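Local structure of AncCDT-1 (Synthetic construct, 5T0W) at residues G23-G28 with F83-S88; K54-E59 with N222-W227. The protein binds arginine in the cleft between its two lobes and is an ancestral amino acid-binding protein, a precursor of cyclohexadienyl dehydratase. All blocks are in the same frame, centred on the assembly; numbering follows the deposited sequence.

Contact 1: residues G23-G28 with F83-S88; sequences GTLRVG and FDIVMS. With ARG (arginine), chain E.
Val27 and Gly28 pair in parallel with Ile85 and Val86, joining the central strand 24-29 to strand 85-86 in a three-stranded parallel sheet of strand order 2-1-3, part of a lobe of the periplasmic binding protein fold. Strand 63-68 pairs with the other edge of 24-29. The backbone ladder begins where Asp84 N donates to Arg26 O at 2.9 Å. Gly28 N then donates to Ile85 O, and Met87 N closes the run on Gly28 O at 3.2 Å. A side chain extends it: Asp84 OD2 accepts the Arg26 N-H at 3.0 Å from the anti side, 21° out of the carboxylate plane, while also forming a salt bridge with Arg22.

Apolar packing divides between the two faces. On one, Val27 CG2 lies beside Ile85 CG2, and Val27 CG1, anti to its own backbone N (chi1 177°), meets Met87 CG at 3.6 Å. On the other, Gly28 CA sits 3.3 Å from the centroid of the Phe83 ring, nearly on its normal, in a CH-pi contact. A serine replacing Phe83 would probably leave a gap over Gly28 CA and against Ile74, Ala77 and Leu78 of helix 74-79.

At the pocket end, Ser88 receives two N-H groups of the bound arginine: NE reaches Ser88 O at 3.1 Å, and NH1 reaches Ser88 OG at 3.0 Å.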
ATOM      1  N   GLY A  23      17.168  -9.299  18.166  1.00 35.24           N
ATOM      2  CA  GLY A  23      17.163  -7.944  18.716  1.00 34.70           C
ATOM      3  C   GLY A  23      16.616  -6.878  17.785  1.00 33.48           C
ATOM      4  O   GLY A  23      16.626  -5.695  18.121  1.00 33.58           O
ATOM      5  N   THR A  24      16.109  -7.290  16.617  1.00 32.33           N
ATOM      6  CA  THR A  24      15.670  -6.372  15.570  1.00 31.35           C
ATOM      7  C   THR A  24      14.396  -6.880  14.905  1.00 29.85           C
ATOM      8  O   THR A  24      14.247  -8.082  14.716  1.00 29.59           O
ATOM      9  CB  THR A  24      16.714  -6.276  14.428  1.00 32.10           C
ATOM     10  OG1 THR A  24      18.038  -6.223  14.958  1.00 33.80           O
ATOM     11  CG2 THR A  24      16.471  -5.042  13.580  1.00 31.70           C
ATOM     12  N   LEU A  25      13.500  -5.953  14.546  1.00 28.93           N
ATOM     13  CA  LEU A  25      12.314  -6.291  13.764  1.00 27.86           C
ATOM     14  C   LEU A  25      12.552  -5.897  12.319  1.00 28.06           C
ATOM     15  O   LEU A  25      12.858  -4.755  12.047  1.00 28.30           O
ATOM     16  CB  LEU A  25      11.074  -5.556  14.278  1.00 26.94           C
ATOM     17  CG  LEU A  25       9.802  -5.861  13.467  1.00 25.77           C
ATOM     18  CD1 LEU A  25       9.343  -7.315  13.636  1.00 25.55           C
ATOM     19  CD2 LEU A  25       8.724  -4.884  13.835  1.00 25.19           C
ATOM     20  N   ARG A  26      12.435  -6.853  11.409  1.00 28.35           N
ATOM     21  CA  ARG A  26      12.713  -6.604  10.006  1.00 28.97           C
ATOM     22  C   ARG A  26      11.404  -6.403   9.278  1.00 27.78           C
ATOM     23  O   ARG A  26      10.605  -7.336   9.157  1.00 27.18           O
ATOM     24  CB  ARG A  26      13.482  -7.772   9.354  1.00 30.34           C
ATOM     25  CG  ARG A  26      14.933  -7.936   9.786  1.00 32.21           C
ATOM     26  CD  ARG A  26      15.401  -9.351   9.513  1.00 33.57           C
ATOM     27  NE  ARG A  26      16.822  -9.531   9.811  1.00 36.00           N
ATOM     28  CZ  ARG A  26      17.456 -10.713   9.842  1.00 37.64           C
ATOM     29  NH1 ARG A  26      16.802 -11.846   9.587  1.00 37.61           N
ATOM     30  NH2 ARG A  26      18.752 -10.767  10.138  1.00 39.38           N
ATOM     31  N   VAL A  27      11.210  -5.190   8.769  1.00 27.62           N
ATOM     32  CA  VAL A  27       9.963  -4.814   8.119  1.00 26.66           C
ATOM     33  C   VAL A  27      10.132  -4.653   6.630  1.00 27.06           C
ATOM     34  O   VAL A  27      10.752  -3.693   6.171  1.00 27.77           O
ATOM     35  CB  VAL A  27       9.418  -3.490   8.695  1.00 26.25           C
ATOM     36  CG1 VAL A  27       8.151  -3.069   7.972  1.00 25.44           C
ATOM     37  CG2 VAL A  27       9.175  -3.633  10.190  1.00 26.06           C
ATOM     38  N   GLY A  28       9.534  -5.566   5.883  1.00 26.98           N
ATOM     39  CA  GLY A  28       9.481  -5.464   4.429  1.00 27.60           C
ATOM     40  C   GLY A  28       8.573  -4.348   3.966  1.00 27.40           C
ATOM     41  O   GLY A  28       7.401  -4.305   4.341  1.00 26.53           O
ATOM     42  N   PHE A  83      12.325 -10.905   5.444  1.00 29.78           N
ATOM     43  CA  PHE A  83      11.976 -10.062   6.550  1.00 28.31           C
ATOM     44  C   PHE A  83      10.841 -10.734   7.303  1.00 26.98           C
ATOM     45  O   PHE A  83      10.315 -11.739   6.859  1.00 26.97           O
ATOM     46  CB  PHE A  83      11.568  -8.661   6.059  1.00 27.61           C
ATOM     47  CG  PHE A  83      10.622  -8.677   4.893  1.00 27.07           C
ATOM     48  CD1 PHE A  83       9.306  -9.029   5.066  1.00 26.11           C
ATOM     49  CD2 PHE A  83      11.057  -8.326   3.621  1.00 27.79           C
ATOM     50  CE1 PHE A  83       8.432  -9.046   3.998  1.00 25.83           C
ATOM     51  CE2 PHE A  83      10.199  -8.347   2.539  1.00 27.48           C
ATOM     52  CZ  PHE A  83       8.874  -8.710   2.731  1.00 26.49           C
ATOM     53  N   ASP A  84      10.430 -10.140   8.423  1.00 25.74           N
ATOM     54  CA  ASP A  84       9.405 -10.757   9.273  1.00 24.83           C
ATOM     55  C   ASP A  84       7.995 -10.361   8.991  1.00 23.42           C
ATOM     56  O   ASP A  84       7.095 -11.124   9.277  1.00 23.35           O
ATOM     57  CB  ASP A  84       9.676 -10.399  10.719  1.00 24.86           C
ATOM     58  CG  ASP A  84      11.069 -10.708  11.115  1.00 26.00           C
ATOM     59  OD1 ASP A  84      11.458 -11.890  10.929  1.00 26.89           O
ATOM     60  OD2 ASP A  84      11.757  -9.773  11.576  1.00 26.14           O
ATOM     61  N   ILE A  85       7.779  -9.170   8.454  1.00 22.49           N
ATOM     62  CA  ILE A  85       6.422  -8.638   8.353  1.00 21.47           C
ATOM     63  C   ILE A  85       6.320  -7.604   7.252  1.00 21.19           C
ATOM     64  O   ILE A  85       7.232  -6.782   7.076  1.00 21.54           O
ATOM     65  CB  ILE A  85       5.979  -8.022   9.704  1.00 21.10           C
ATOM     66  CG1 ILE A  85       4.541  -7.501   9.659  1.00 20.44           C
ATOM     67  CG2 ILE A  85       6.897  -6.870  10.117  1.00 21.36           C
ATOM     68  CD1 ILE A  85       3.912  -7.355  11.024  1.00 20.39           C
ATOM     69  N   VAL A  86       5.213  -7.622   6.513  1.00 20.75           N
ATOM     70  CA  VAL A  86       4.963  -6.612   5.456  1.00 20.59           C
ATOM     71  C   VAL A  86       4.155  -5.442   6.042  1.00 20.09           C
ATOM     72  O   VAL A  86       3.073  -5.646   6.535  1.00 19.71           O
ATOM     73  CB  VAL A  86       4.187  -7.214   4.286  1.00 20.59           C
ATOM     74  CG1 VAL A  86       3.892  -6.170   3.248  1.00 20.53           C
ATOM     75  CG2 VAL A  86       4.958  -8.360   3.673  1.00 21.35           C
ATOM     76  N   MET A  87       4.702  -4.240   6.001  1.00 20.31           N
ATOM     77  CA  MET A  87       3.963  -3.048   6.388  1.00 20.13           C
ATOM     78  C   MET A  87       4.108  -2.024   5.261  1.00 20.47           C
ATOM     79  O   MET A  87       5.097  -1.294   5.184  1.00 21.09           O
ATOM     80  CB  MET A  87       4.480  -2.486   7.708  1.00 20.41           C
ATOM     81  CG  MET A  87       4.642  -3.533   8.806  1.00 20.33           C
ATOM     82  SD  MET A  87       4.959  -3.006  10.515  1.00 20.74           S
ATOM     83  CE  MET A  87       3.577  -2.000  11.062  1.00 20.66           C
ATOM     84  N   SER A  88       3.192  -2.098   4.301  1.00 20.24           N
ATOM     85  CA  SER A  88       3.410  -1.473   2.985  1.00 20.70           C
ATOM     86  C   SER A  88       2.124  -1.229   2.228  1.00 20.51           C
ATOM     87  O   SER A  88       2.041  -1.449   1.026  1.00 20.74           O
ATOM     88  CB  SER A  88       4.389  -2.289   2.127  1.00 21.13           C
ATOM     89  OG  SER A  88       5.037  -1.450   1.192  1.00 21.91           O
TER
HETATM   90  N   ARG E 301      -3.115  -1.399  -1.611  1.00  7.68           N
HETATM   91  CA  ARG E 301      -2.659  -1.926  -2.905  1.00  7.57           C
HETATM   92  C   ARG E 301      -2.322  -3.356  -2.715  1.00  7.46           C
HETATM   93  O   ARG E 301      -2.206  -4.059  -3.719  1.00  7.30           O
HETATM   94  CB  ARG E 301      -1.436  -1.199  -3.378  1.00  7.80           C
HETATM   95  CG  ARG E 301      -0.266  -1.443  -2.469  1.00  8.38           C
HETATM   96  CD  ARG E 301       1.035  -0.914  -3.069  1.00  8.75           C
HETATM   97  NE  ARG E 301       1.972  -0.599  -2.004  1.00  9.10           N
HETATM   98  CZ  ARG E 301       3.227  -0.232  -2.207  1.00  9.46           C
HETATM   99  NH1 ARG E 301       4.018   0.068  -1.170  1.00  9.40           N
HETATM  100  NH2 ARG E 301       3.690  -0.151  -3.448  1.00  9.64           N
HETATM  101  OXT ARG E 301      -2.146  -3.806  -1.565  1.00  7.36           O

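Contact 2: residues K54-E59 with N222-W227; sequences KALAKE and NWVNNW
Leu56 and Trp227 each turn CG away from the backbone N (chi1 153° in Trp227), and the two side chains cross at about a right angle. Leu56 CB comes down on the indole, 3.8 Å from the centroid of the six-membered ring of Trp227, a CH-pi contact over the face but displaced toward its rim. The backbone of Leu56 is drawn over the same indole, its N standing 3.6 Å from Trp227 NE1. From the edge, near the ring plane, Ala55 CB approaches Trp227 NE1 at 3.9 Å.

Leu56 CD1 bridges the two indoles, 4.0 Å from Trp227 CD2 and near Trp223 CD1 at the edge of the second ring, while CD2 turns to Val224 CG2. Helices 48-60 and 218-233 thereby pack across each other within one lobe of the solute-binding fold, although 162 residues separate the two segments in the chain. Their local axes approach to 10.7 Å at 111°, a separation filled by the two indoles and Leu56, and no hydrogen bond spans it.

Toward solvent, Glu59 bends at chi2 and lays its aliphatic part between the two indoles. Its CG is 3.6 Å from Trp223 NE1, while OE1 stands 3.6 Å from Trp227 CD1 at the ring edge, with the carboxylate turned 69° from the plane of that indole.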
ATOM      1  N   LYS A  54       7.574   1.383  13.733  1.00 24.51           N
ATOM      2  CA  LYS A  54       8.311   1.841  14.901  1.00 25.68           C
ATOM      3  C   LYS A  54       7.588   1.500  16.172  1.00 25.63           C
ATOM      4  O   LYS A  54       8.219   1.056  17.137  1.00 26.21           O
ATOM      5  CB  LYS A  54       8.522   3.339  14.854  1.00 26.96           C
ATOM      6  CG  LYS A  54       9.546   3.737  13.818  1.00 27.62           C
ATOM      7  CD  LYS A  54       9.816   5.224  13.890  1.00 29.22           C
ATOM      8  CE  LYS A  54      10.935   5.567  12.926  1.00 30.13           C
ATOM      9  NZ  LYS A  54      10.898   7.015  12.653  1.00 31.53           N
ATOM     10  N   ALA A  55       6.278   1.733  16.199  1.00 25.19           N
ATOM     11  CA  ALA A  55       5.482   1.480  17.406  1.00 25.39           C
ATOM     12  C   ALA A  55       5.541  -0.001  17.769  1.00 24.74           C
ATOM     13  O   ALA A  55       5.685  -0.356  18.939  1.00 25.31           O
ATOM     14  CB  ALA A  55       4.025   1.939  17.214  1.00 25.19           C
ATOM     15  N   LEU A  56       5.382  -0.856  16.762  1.00 23.72           N
ATOM     16  CA  LEU A  56       5.445  -2.302  16.960  1.00 23.28           C
ATOM     17  C   LEU A  56       6.809  -2.737  17.513  1.00 23.91           C
ATOM     18  O   LEU A  56       6.889  -3.503  18.472  1.00 24.26           O
ATOM     19  CB  LEU A  56       5.163  -3.044  15.635  1.00 22.34           C
ATOM     20  CG  LEU A  56       5.386  -4.555  15.638  1.00 22.13           C
ATOM     21  CD1 LEU A  56       4.665  -5.229  16.783  1.00 22.38           C
ATOM     22  CD2 LEU A  56       4.896  -5.147  14.327  1.00 21.42           C
ATOM     23  N   ALA A  57       7.876  -2.244  16.900  1.00 24.23           N
ATOM     24  CA  ALA A  57       9.216  -2.507  17.406  1.00 25.09           C
ATOM     25  C   ALA A  57       9.358  -2.120  18.885  1.00 26.09           C
ATOM     26  O   ALA A  57       9.776  -2.940  19.678  1.00 26.50           O
ATOM     27  CB  ALA A  57      10.226  -1.791  16.553  1.00 25.58           C
ATOM     28  N   LYS A  58       8.979  -0.903  19.255  1.00 26.62           N
ATOM     29  CA  LYS A  58       8.961  -0.497  20.669  1.00 27.72           C
ATOM     30  C   LYS A  58       8.226  -1.526  21.551  1.00 27.50           C
ATOM     31  O   LYS A  58       8.809  -2.071  22.485  1.00 28.23           O
ATOM     32  CB  LYS A  58       8.335   0.893  20.851  1.00 28.36           C
ATOM     33  N   GLU A  59       6.977  -1.841  21.202  1.00 26.60           N
ATOM     34  CA  GLU A  59       6.198  -2.873  21.880  1.00 26.48           C
ATOM     35  C   GLU A  59       7.008  -4.161  22.078  1.00 26.53           C
ATOM     36  O   GLU A  59       6.992  -4.770  23.150  1.00 27.24           O
ATOM     37  CB  GLU A  59       4.945  -3.166  21.052  1.00 25.45           C
ATOM     38  CG  GLU A  59       4.064  -4.303  21.535  1.00 25.38           C
ATOM     39  CD  GLU A  59       2.814  -3.861  22.262  1.00 25.95           C
ATOM     40  OE1 GLU A  59       2.636  -2.654  22.569  1.00 26.55           O
ATOM     41  OE2 GLU A  59       1.984  -4.761  22.522  1.00 25.98           O
ATOM     42  N   ASN A 222      -0.861 -13.059  16.836  1.00 20.12           N
ATOM     43  CA  ASN A 222      -1.567 -12.622  18.053  1.00 19.95           C
ATOM     44  C   ASN A 222      -0.921 -11.384  18.645  1.00 19.19           C
ATOM     45  O   ASN A 222      -1.601 -10.469  19.080  1.00 19.16           O
ATOM     46  CB  ASN A 222      -1.602 -13.737  19.079  1.00 20.57           C
ATOM     47  CG  ASN A 222      -2.392 -14.941  18.593  1.00 21.38           C
ATOM     48  OD1 ASN A 222      -3.182 -14.851  17.650  1.00 21.63           O
ATOM     49  ND2 ASN A 222      -2.180 -16.082  19.241  1.00 22.00           N
ATOM     50  N   TRP A 223       0.404 -11.360  18.623  1.00 18.60           N
ATOM     51  CA  TRP A 223       1.148 -10.242  19.181  1.00 18.25           C
ATOM     52  C   TRP A 223       0.824  -8.968  18.412  1.00 17.99           C
ATOM     53  O   TRP A 223       0.401  -7.956  18.990  1.00 18.21           O
ATOM     54  CB  TRP A 223       2.638 -10.527  19.086  1.00 18.18           C
ATOM     55  CG  TRP A 223       3.429  -9.520  19.730  1.00 18.23           C
ATOM     56  CD1 TRP A 223       3.629  -8.237  19.311  1.00 18.22           C
ATOM     57  CD2 TRP A 223       4.156  -9.675  20.954  1.00 18.58           C
ATOM     58  NE1 TRP A 223       4.449  -7.586  20.200  1.00 18.69           N
ATOM     59  CE2 TRP A 223       4.778  -8.449  21.217  1.00 18.90           C
ATOM     60  CE3 TRP A 223       4.343 -10.742  21.849  1.00 18.80           C
ATOM     61  CZ2 TRP A 223       5.542  -8.251  22.327  1.00 19.55           C
ATOM     62  CZ3 TRP A 223       5.116 -10.542  22.942  1.00 19.36           C
ATOM     63  CH2 TRP A 223       5.714  -9.307  23.176  1.00 19.76           C
ATOM     64  N   VAL A 224       0.957  -9.047  17.094  1.00 17.65           N
ATOM     65  CA  VAL A 224       0.596  -7.936  16.231  1.00 17.49           C
ATOM     66  C   VAL A 224      -0.848  -7.488  16.514  1.00 17.59           C
ATOM     67  O   VAL A 224      -1.092  -6.304  16.749  1.00 17.73           O
ATOM     68  CB  VAL A 224       0.760  -8.298  14.738  1.00 17.42           C
ATOM     69  CG1 VAL A 224       0.207  -7.196  13.842  1.00 17.46           C
ATOM     70  CG2 VAL A 224       2.216  -8.535  14.412  1.00 17.57           C
ATOM     71  N   ASN A 225      -1.794  -8.424  16.504  1.00 17.70           N
ATOM     72  CA  ASN A 225      -3.174  -8.044  16.728  1.00 18.06           C
ATOM     73  C   ASN A 225      -3.357  -7.426  18.103  1.00 18.62           C
ATOM     74  O   ASN A 225      -4.071  -6.446  18.235  1.00 19.04           O
ATOM     75  CB  ASN A 225      -4.149  -9.202  16.523  1.00 18.27           C
ATOM     76  CG  ASN A 225      -4.382  -9.505  15.059  1.00 18.28           C
ATOM     77  OD1 ASN A 225      -4.363  -8.610  14.198  1.00 18.17           O
ATOM     78  ND2 ASN A 225      -4.541 -10.777  14.752  1.00 18.55           N
ATOM     79  N   ASN A 226      -2.711  -7.982  19.120  1.00 19.04           N
ATOM     80  CA  ASN A 226      -2.846  -7.434  20.430  1.00 19.83           C
ATOM     81  C   ASN A 226      -2.343  -5.989  20.427  1.00 20.27           C
ATOM     82  O   ASN A 226      -2.991  -5.098  20.981  1.00 20.82           O
ATOM     83  CB  ASN A 226      -2.053  -8.266  21.462  1.00 20.00           C
ATOM     84  CG  ASN A 226      -2.753  -9.555  21.849  1.00 20.26           C
ATOM     85  OD1 ASN A 226      -3.975  -9.681  21.726  1.00 20.57           O
ATOM     86  ND2 ASN A 226      -1.980 -10.512  22.363  1.00 20.35           N
ATOM     87  N   TRP A 227      -1.189  -5.795  19.791  1.00 20.26           N
ATOM     88  CA  TRP A 227      -0.493  -4.515  19.774  1.00 20.93           C
ATOM     89  C   TRP A 227      -1.354  -3.462  19.105  1.00 21.52           C
ATOM     90  O   TRP A 227      -1.444  -2.340  19.561  1.00 22.29           O
ATOM     91  CB  TRP A 227       0.855  -4.669  19.020  1.00 20.70           C
ATOM     92  CG  TRP A 227       1.323  -3.424  18.403  1.00 20.94           C
ATOM     93  CD1 TRP A 227       1.842  -2.359  19.034  1.00 21.66           C
ATOM     94  CD2 TRP A 227       1.283  -3.099  17.019  1.00 20.72           C
ATOM     95  NE1 TRP A 227       2.141  -1.371  18.129  1.00 21.93           N
ATOM     96  CE2 TRP A 227       1.787  -1.794  16.884  1.00 21.36           C
ATOM     97  CE3 TRP A 227       0.841  -3.770  15.876  1.00 20.30           C
ATOM     98  CZ2 TRP A 227       1.879  -1.138  15.647  1.00 21.46           C
ATOM     99  CZ3 TRP A 227       0.946  -3.122  14.630  1.00 20.45           C
ATOM    100  CH2 TRP A 227       1.471  -1.811  14.537  1.00 20.95           C
TER

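The two contacts lie about 11 Å apart, centre to centre, and their segments alternate along the chain. Contact 1 is buried within the sheet and relies on main-chain hydrogen bonds, supplemented by a carboxylate, before reaching the arginine site through Ser88. Contact 2 is only partly buried, joins two helices on one flank of that sheet, and works through apolar and aromatic side chains, with Glu59 packed at the exposed rim. They meet through shared packing: Leu25 CD2 touches Leu56 CG at 3.8 Å, Ile85 CD1 lies against both Leu56 CD2 and Val224 CG2, and Met87 CE reaches Trp227 CH2. Leu25 thus packs on helix 48-60, while Ile85 and Met87 meet side chains of both helices.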